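Local coordinates for sulfotransferase (PDB 5X2B), which probably transfers sulfonate groups to acceptor substrates and holds adenosine-3'-5'-diphosphate in its nucleotide pocket, at residues A137-L140 / E141-K145; G151-F154 / D155-S159; N249-T252 / P253-R257. One frame throughout, in Å; residues are numbered along the deposited sequence.

Interaction 1 (A137-L140 / E141-K145); sequences AAFL and ELFLK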
loop_
_atom_site.group_PDB
_atom_site.type_symbol
_atom_site.label_atom_id
_atom_site.label_comp_id
_atom_site.label_asym_id
_atom_site.label_seq_id
_atom_site.Cartn_x
_atom_site.Cartn_y
_atom_site.Cartn_z
ATOM N N ALA A 137 -19.420 -4.682 -11.442
ATOM C CA ALA A 137 -19.498 -6.119 -11.315
ATOM C C ALA A 137 -18.436 -6.797 -12.159
ATOM O O ALA A 137 -18.068 -7.952 -11.926
ATOM C CB ALA A 137 -20.855 -6.555 -11.730
ATOM N N ALA A 138 -17.949 -6.061 -13.151
ATOM C CA ALA A 138 -16.921 -6.544 -14.050
ATOM C C ALA A 138 -15.615 -6.610 -13.304
ATOM O O ALA A 138 -14.890 -7.596 -13.320
ATOM C CB ALA A 138 -16.793 -5.592 -15.220
ATOM N N PHE A 139 -15.324 -5.510 -12.658
ATOM C CA PHE A 139 -14.131 -5.408 -11.877
ATOM C C PHE A 139 -14.101 -6.371 -10.691
ATOM O O PHE A 139 -13.064 -6.929 -10.370
ATOM C CB PHE A 139 -14.067 -4.000 -11.390
ATOM C CG PHE A 139 -12.940 -3.743 -10.499
ATOM C CD1 PHE A 139 -13.096 -3.783 -9.131
ATOM C CD2 PHE A 139 -11.720 -3.456 -11.018
ATOM C CE1 PHE A 139 -12.032 -3.522 -8.304
ATOM C CE2 PHE A 139 -10.662 -3.200 -10.212
ATOM C CZ PHE A 139 -10.818 -3.218 -8.853
ATOM N N LEU A 140 -15.221 -6.564 -10.021
ATOM C CA LEU A 140 -15.204 -7.453 -8.880
ATOM C C LEU A 140 -14.794 -8.859 -9.274
ATOM O O LEU A 140 -14.094 -9.541 -8.521
ATOM C CB LEU A 140 -16.562 -7.523 -8.233
ATOM C CG LEU A 140 -16.615 -8.441 -7.009
ATOM C CD1 LEU A 140 -15.710 -7.918 -5.908
ATOM C CD2 LEU A 140 -18.033 -8.578 -6.487
ATOM N N GLU A 141 -15.277 -9.315 -10.420
ATOM C CA GLU A 141 -14.985 -10.663 -10.859
ATOM C C GLU A 141 -13.500 -10.879 -10.961
ATOM O O GLU A 141 -12.999 -11.973 -10.684
ATOM C CB GLU A 141 -15.585 -10.935 -12.231
ATOM C CG GLU A 141 -16.227 -12.295 -12.275
ATOM C CD GLU A 141 -16.603 -12.762 -13.678
ATOM O OE1 GLU A 141 -15.690 -13.154 -14.454
ATOM O OE2 GLU A 141 -17.825 -12.755 -13.985
ATOM N N LEU A 142 -12.807 -9.825 -11.387
ATOM C CA LEU A 142 -11.352 -9.824 -11.604
ATOM C C LEU A 142 -10.628 -9.752 -10.323
ATOM O O LEU A 142 -9.613 -10.409 -10.116
ATOM C CB LEU A 142 -10.910 -8.588 -12.367
ATOM C CG LEU A 142 -11.428 -8.463 -13.802
ATOM C CD1 LEU A 142 -10.843 -7.227 -14.417
ATOM C CD2 LEU A 142 -11.071 -9.707 -14.634
ATOM N N PHE A 143 -11.139 -8.877 -9.487
ATOM C CA PHE A 143 -10.657 -8.783 -8.155
ATOM C C PHE A 143 -10.664 -10.158 -7.504
ATOM O O PHE A 143 -9.634 -10.651 -7.044
ATOM C CB PHE A 143 -11.516 -7.836 -7.379
ATOM C CG PHE A 143 -10.937 -7.491 -6.057
ATOM C CD1 PHE A 143 -10.071 -6.427 -5.936
ATOM C CD2 PHE A 143 -11.223 -8.247 -4.941
ATOM C CE1 PHE A 143 -9.527 -6.100 -4.718
ATOM C CE2 PHE A 143 -10.679 -7.928 -3.716
ATOM C CZ PHE A 143 -9.821 -6.858 -3.610
ATOM N N LEU A 144 -11.826 -10.784 -7.471
ATOM C CA LEU A 144 -11.954 -12.095 -6.845
ATOM C C LEU A 144 -11.081 -13.139 -7.498
ATOM O O LEU A 144 -10.753 -14.143 -6.882
ATOM C CB LEU A 144 -13.382 -12.574 -6.936
ATOM C CG LEU A 144 -14.252 -11.693 -6.050
ATOM C CD1 LEU A 144 -15.711 -12.019 -6.222
ATOM C CD2 LEU A 144 -13.824 -11.853 -4.597
ATOM N N LYS A 145 -10.761 -12.934 -8.759
ATOM C CA LYS A 145 -9.856 -13.801 -9.474
ATOM C C LYS A 145 -8.440 -13.354 -9.171
ATOM O O LYS A 145 -7.500 -14.127 -9.259
ATOM C CB LYS A 145 -10.143 -13.652 -10.967
ATOM C CG LYS A 145 -11.132 -14.677 -11.515
ATOM C CD LYS A 145 -12.221 -14.098 -12.439
ATOM C CE LYS A 145 -11.834 -14.155 -13.923
ATOM N NZ LYS A 145 -12.266 -15.409 -14.635
#
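Leu-140 and Leu-144 meet one turn apart on the alpha-helix 136-145, an i to i+4 pairing in which CG of Leu-140 lies 3.8 Å from CD1 of Leu-144. The two leucines are turned differently at their first torsion: CG of Leu-140 is anti to the backbone N (chi1 -180°), whereas CG of Leu-144 stands beside its own N (chi1 -68°). Their branches therefore converge obliquely, and CD1 of Leu-140 also comes within 4.0 Å of CG of Leu-144. On the neighbouring ridge Phe-139 and Phe-143 repeat the four-residue spacing, their rings brushing at 4.2 Å between CE1 of Phe-139 and CD1 of Phe-143. Both pairs ride on regular helical bonds. The amide of Leu-144 reaches O of Leu-140 at 2.8 Å in a nearly straight line (177° at the hydrogen), and Phe-143 N binds O of Phe-139 at 2.9 Å; the turn before them is weaker, with Glu-141 N 3.5 Å from O of Ala-137. Further out, Met-120 of helix 113-126 lies against both phenylalanines, and Phe-121 and Tyr-124 meet the Phe-139 ring edge-to-face. Tyr-124 belongs to a calcium site seen in a structure of this protein, with no ion at it in this model. Phe-259 and Leu-262 of helix 253-266 touch the Leu-144 side chain, whose CG also rests 3.3 Å from O of Leu-140.

Interaction 2 (G151-F154 / D155-S159); sequences GSWF and DHVLS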
loop_
_atom_site.group_PDB
_atom_site.type_symbol
_atom_site.label_atom_id
_atom_site.label_comp_id
_atom_site.label_asym_id
_atom_site.label_seq_id
_atom_site.Cartn_x
_atom_site.Cartn_y
_atom_site.Cartn_z
ATOM N N GLY A 151 -2.237 -8.610 -8.352
ATOM C CA GLY A 151 -2.845 -9.897 -8.071
ATOM C C GLY A 151 -3.846 -9.947 -6.963
ATOM O O GLY A 151 -4.438 -8.943 -6.569
ATOM N N SER A 152 -4.029 -11.144 -6.428
ATOM C CA SER A 152 -5.124 -11.357 -5.516
ATOM C C SER A 152 -4.933 -10.694 -4.184
ATOM O O SER A 152 -3.960 -10.910 -3.475
ATOM C CB SER A 152 -5.303 -12.817 -5.190
ATOM O OG SER A 152 -6.075 -12.870 -4.018
ATOM N N TRP A 153 -5.904 -9.926 -3.785
ATOM C CA TRP A 153 -5.803 -9.379 -2.492
ATOM C C TRP A 153 -5.306 -10.497 -1.607
ATOM O O TRP A 153 -4.219 -10.448 -1.048
ATOM C CB TRP A 153 -7.162 -8.984 -2.042
ATOM C CG TRP A 153 -7.125 -8.286 -0.801
ATOM C CD1 TRP A 153 -6.738 -7.021 -0.626
ATOM C CD2 TRP A 153 -7.508 -8.789 0.497
ATOM N NE1 TRP A 153 -6.840 -6.679 0.701
ATOM C CE2 TRP A 153 -7.326 -7.751 1.415
ATOM C CE3 TRP A 153 -7.983 -10.021 0.969
ATOM C CZ2 TRP A 153 -7.593 -7.885 2.778
ATOM C CZ3 TRP A 153 -8.253 -10.161 2.327
ATOM C CH2 TRP A 153 -8.059 -9.104 3.210
ATOM N N PHE A 154 -6.106 -11.542 -1.522
ATOM C CA PHE A 154 -5.937 -12.490 -0.434
ATOM C C PHE A 154 -4.513 -12.980 -0.366
ATOM O O PHE A 154 -3.949 -13.051 0.689
ATOM C CB PHE A 154 -6.910 -13.664 -0.561
ATOM C CG PHE A 154 -8.371 -13.248 -0.600
ATOM C CD1 PHE A 154 -9.138 -13.220 0.551
ATOM C CD2 PHE A 154 -8.969 -12.888 -1.805
ATOM C CE1 PHE A 154 -10.476 -12.866 0.511
ATOM C CE2 PHE A 154 -10.278 -12.514 -1.853
ATOM C CZ PHE A 154 -11.047 -12.503 -0.698
ATOM N N ASP A 155 -3.933 -13.303 -1.492
ATOM C CA ASP A 155 -2.576 -13.715 -1.519
ATOM C C ASP A 155 -1.639 -12.677 -0.958
ATOM O O ASP A 155 -0.731 -13.009 -0.206
ATOM C CB ASP A 155 -2.192 -13.990 -2.943
ATOM C CG ASP A 155 -2.914 -15.175 -3.486
ATOM O OD1 ASP A 155 -3.617 -15.792 -2.646
ATOM O OD2 ASP A 155 -2.766 -15.525 -4.699
ATOM N N HIS A 156 -1.843 -11.418 -1.310
ATOM C CA HIS A 156 -0.939 -10.391 -0.845
ATOM C C HIS A 156 -0.824 -10.453 0.653
ATOM O O HIS A 156 0.237 -10.524 1.280
ATOM C CB HIS A 156 -1.476 -9.025 -1.223
ATOM C CG HIS A 156 -0.402 -7.982 -1.256
ATOM N ND1 HIS A 156 -0.184 -7.127 -0.212
ATOM C CD2 HIS A 156 0.547 -7.731 -2.178
ATOM C CE1 HIS A 156 0.855 -6.341 -0.505
ATOM N NE2 HIS A 156 1.313 -6.685 -1.698
ATOM N N VAL A 157 -1.978 -10.405 1.220
ATOM C CA VAL A 157 -2.082 -10.226 2.617
ATOM C C VAL A 157 -1.452 -11.412 3.310
ATOM O O VAL A 157 -0.732 -11.286 4.324
ATOM C CB VAL A 157 -3.576 -10.174 2.917
ATOM C CG1 VAL A 157 -3.840 -10.045 4.381
ATOM C CG2 VAL A 157 -4.195 -9.023 2.200
ATOM N N LEU A 158 -1.727 -12.587 2.764
ATOM C CA LEU A 158 -1.381 -13.828 3.449
ATOM C C LEU A 158 0.094 -14.029 3.508
ATOM O O LEU A 158 0.694 -14.236 4.556
ATOM C CB LEU A 158 -2.025 -15.015 2.754
ATOM C CG LEU A 158 -3.523 -15.171 3.098
ATOM C CD1 LEU A 158 -4.215 -16.307 2.271
ATOM C CD2 LEU A 158 -3.774 -15.408 4.584
ATOM N N SER A 159 0.676 -13.955 2.346
ATOM C CA SER A 159 2.091 -14.060 2.202
ATOM C C SER A 159 2.663 -13.208 3.285
ATOM O O SER A 159 3.557 -13.607 4.026
ATOM C CB SER A 159 2.505 -13.514 0.839
ATOM O OG SER A 159 1.996 -12.196 0.606
#
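Ser-152 caps the helix 153-161 from its N-cap position, its OG accepting a weak bond from Asp-155 N at 3.3 Å while its own carbonyl starts the i to i+4 helical bonds with His-156 N at 3.1 Å. The hydroxyl swings anti to the backbone N of Ser-152 (chi1 162°), which carries OG over the first turn and into the plane of the Phe-154 ring, at that ring's edge. Asp-155 stays close to the cap through CB of Ser-152, but its carboxylate OD1 makes a salt bridge with Lys-266. Next comes Trp-153, whose indole is folded back along the helix to receive Val-157: CG2 sits 3.6 Å from the centroid of the six-membered ring, 17° off its normal, a CH-pi contact over one face. Tyr-40 meets the same indole edge-to-face, and Phe-263 of helix 253-266 touches it too. O of Trp-153 accepts from Val-157 N at 3.2 Å, the helical bond that accompanies this CH-pi contact. His-156 leaves this surface, its ND1 bonded to Tyr-108 OH and its NE2 to the carbonyl of His-89, tying the helix to strand 105-110 and to the backbone just past strand 83-88. CE3 of Trp-153 lies over one face of the Phe-154 ring, offset toward that ring's rim, and Phe-263 touches Phe-154 as well. The Phe-154 carbonyl O accepts from Leu-158 N at 3.1 Å, and CG of Leu-158 lies 3.2 Å from that same oxygen.

Interaction 3 (N249-T252 / P253-R257); sequences NYFT and PKQNR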
loop_
_atom_site.group_PDB
_atom_site.type_symbol
_atom_site.label_atom_id
_atom_site.label_comp_id
_atom_site.label_asym_id
_atom_site.label_seq_id
_atom_site.Cartn_x
_atom_site.Cartn_y
_atom_site.Cartn_z
ATOM N N ASN A 249 -22.495 0.318 -0.564
ATOM C CA ASN A 249 -23.223 1.034 -1.567
ATOM C C ASN A 249 -22.897 0.531 -2.935
ATOM O O ASN A 249 -23.209 1.182 -3.906
ATOM C CB ASN A 249 -22.984 2.504 -1.387
ATOM C CG ASN A 249 -23.484 2.943 -0.071
ATOM O OD1 ASN A 249 -22.785 2.866 0.919
ATOM N ND2 ASN A 249 -24.728 3.296 -0.019
ATOM N N TYR A 250 -22.324 -0.670 -2.991
ATOM C CA TYR A 250 -21.991 -1.323 -4.248
ATOM C C TYR A 250 -22.182 -2.837 -4.321
ATOM O O TYR A 250 -22.324 -3.355 -5.408
ATOM C CB TYR A 250 -20.546 -1.095 -4.556
ATOM C CG TYR A 250 -20.156 0.309 -4.835
ATOM C CD1 TYR A 250 -20.054 0.774 -6.129
ATOM C CD2 TYR A 250 -19.839 1.168 -3.792
ATOM C CE1 TYR A 250 -19.671 2.083 -6.379
ATOM C CE2 TYR A 250 -19.455 2.470 -4.025
ATOM C CZ TYR A 250 -19.376 2.929 -5.317
ATOM O OH TYR A 250 -19.000 4.239 -5.514
ATOM N N PHE A 251 -22.143 -3.554 -3.206
ATOM C CA PHE A 251 -22.240 -5.022 -3.228
ATOM C C PHE A 251 -23.686 -5.531 -3.232
ATOM O O PHE A 251 -24.498 -5.167 -2.368
ATOM C CB PHE A 251 -21.520 -5.628 -2.022
ATOM C CG PHE A 251 -20.048 -5.866 -2.237
ATOM C CD1 PHE A 251 -19.161 -4.842 -2.120
ATOM C CD2 PHE A 251 -19.554 -7.138 -2.530
ATOM C CE1 PHE A 251 -17.816 -5.057 -2.299
ATOM C CE2 PHE A 251 -18.230 -7.354 -2.708
ATOM C CZ PHE A 251 -17.356 -6.318 -2.598
ATOM N N THR A 252 -24.015 -6.397 -4.185
ATOM C CA THR A 252 -25.343 -6.945 -4.238
ATOM C C THR A 252 -25.349 -8.147 -3.347
ATOM O O THR A 252 -24.327 -8.791 -3.183
ATOM C CB THR A 252 -25.735 -7.404 -5.604
ATOM O OG1 THR A 252 -24.988 -8.582 -5.929
ATOM C CG2 THR A 252 -25.541 -6.278 -6.643
ATOM N N PRO A 253 -26.517 -8.475 -2.795
ATOM C CA PRO A 253 -26.594 -9.503 -1.771
ATOM C C PRO A 253 -25.869 -10.684 -2.280
ATOM O O PRO A 253 -25.295 -11.393 -1.484
ATOM C CB PRO A 253 -28.084 -9.789 -1.692
ATOM C CG PRO A 253 -28.703 -8.484 -2.056
ATOM C CD PRO A 253 -27.848 -7.991 -3.173
ATOM N N LYS A 254 -25.885 -10.895 -3.591
ATOM C CA LYS A 254 -25.218 -12.053 -4.161
ATOM C C LYS A 254 -23.718 -11.925 -4.043
ATOM O O LYS A 254 -23.035 -12.768 -3.440
ATOM C CB LYS A 254 -25.570 -12.161 -5.611
ATOM C CG LYS A 254 -25.878 -13.523 -5.991
ATOM C CD LYS A 254 -25.987 -13.647 -7.478
ATOM C CE LYS A 254 -26.951 -14.778 -7.904
ATOM N NZ LYS A 254 -28.411 -14.526 -7.621
ATOM N N GLN A 255 -23.217 -10.840 -4.610
ATOM C CA GLN A 255 -21.795 -10.554 -4.558
ATOM C C GLN A 255 -21.281 -10.602 -3.112
ATOM O O GLN A 255 -20.176 -11.023 -2.820
ATOM C CB GLN A 255 -21.567 -9.190 -5.133
ATOM C CG GLN A 255 -21.868 -9.173 -6.575
ATOM C CD GLN A 255 -21.905 -7.783 -7.087
ATOM O OE1 GLN A 255 -21.765 -6.836 -6.330
ATOM N NE2 GLN A 255 -22.116 -7.639 -8.355
ATOM N N ASN A 256 -22.089 -10.198 -2.170
ATOM C CA ASN A 256 -21.592 -10.310 -0.848
ATOM C C ASN A 256 -21.489 -11.784 -0.438
ATOM O O ASN A 256 -20.410 -12.263 -0.118
ATOM C CB ASN A 256 -22.453 -9.540 0.081
ATOM C CG ASN A 256 -21.728 -9.193 1.333
ATOM O OD1 ASN A 256 -20.517 -8.950 1.304
ATOM N ND2 ASN A 256 -22.437 -9.196 2.458
ATOM N N ARG A 257 -22.590 -12.519 -0.496
ATOM C CA ARG A 257 -22.574 -13.938 -0.124
ATOM C C ARG A 257 -21.343 -14.575 -0.715
ATOM O O ARG A 257 -20.599 -15.292 -0.049
ATOM C CB ARG A 257 -23.789 -14.698 -0.679
ATOM C CG ARG A 257 -25.231 -14.192 -0.291
ATOM C CD ARG A 257 -25.766 -14.736 1.057
ATOM N NE ARG A 257 -27.062 -14.151 1.437
ATOM C CZ ARG A 257 -27.531 -14.088 2.689
ATOM N NH1 ARG A 257 -26.826 -14.583 3.703
ATOM N NH2 ARG A 257 -28.708 -13.520 2.939
#
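Thr-252 and Gln-255 face each other in a capping box that starts helix 253-266, and each side chain accepts from the other's backbone amide. OG1 of Thr-252 takes Gln-255 N at 3.2 Å, a nearly straight bond (171° at the hydrogen), and OE1 of Gln-255 takes Thr-252 N at 3.1 Å. The second donor stands well above the amide's carbonyl plane, 54° out of it. A first torsion of 71° places OG1 of Thr-252 between its backbone N and carbonyl carbon; CG2 then lies near the Gln-255 amide. A third bond joins the turn: Asn-256 N reaches O of Thr-252 at 2.8 Å. The packed side of the contact is the one facing Phe-251, whose CD2 lies 3.9 Å from CB of Gln-255. The phenyl ring and the glutamine amide stand almost perpendicular, and the backbone N of Asn-256 comes to the ring's edge. Trp-136 and Phe-259 meet the same phenyl ring edge-to-face, and Trp-136 NE1 also donates to OE1 of Gln-255, so that oxygen receives two N-H groups. A leucine here would probably leave both Thr-252 N and Trp-136 NE1 without their acceptor and undo half of the capping box. The other side is exposed. Pro-253, itself exposed, opens the helix, and the ammonium end of Lys-254 runs away from the cap, while its CB stays near OG1 of Thr-252. Asn-256 is different again, its OD1 being bonded to Lys-114. Apart from this open side, at the Thr-Pro peptide link itself, CB of Thr-252 and CD of Pro-253 are 3.3 Å apart, tighter than usual for two carbons.

How the interactions relate
All three contacts are local, but their settings differ. Interactions 1 and 2 are both partly buried, interaction 2 somewhat more so, and interaction 1 is the apolar body of helix 136-145. Interaction 3 is a surface cap. Two of them, interactions 2 and 3, begin helices with a hydroxyl cap, a weak serine bond in one and a full capping box in the other, whereas interaction 1 relies on leucine and phenylalanine pairs. Interaction 1 is central, since Phe-143 CZ packs on Trp-153 CB of interaction 2 at 3.7 Å, while Leu-140 CD2 meets Phe-251 and Gln-255 of interaction 3. Interactions 2 and 3 do not touch; helix 253-266 nevertheless packs against both other helices.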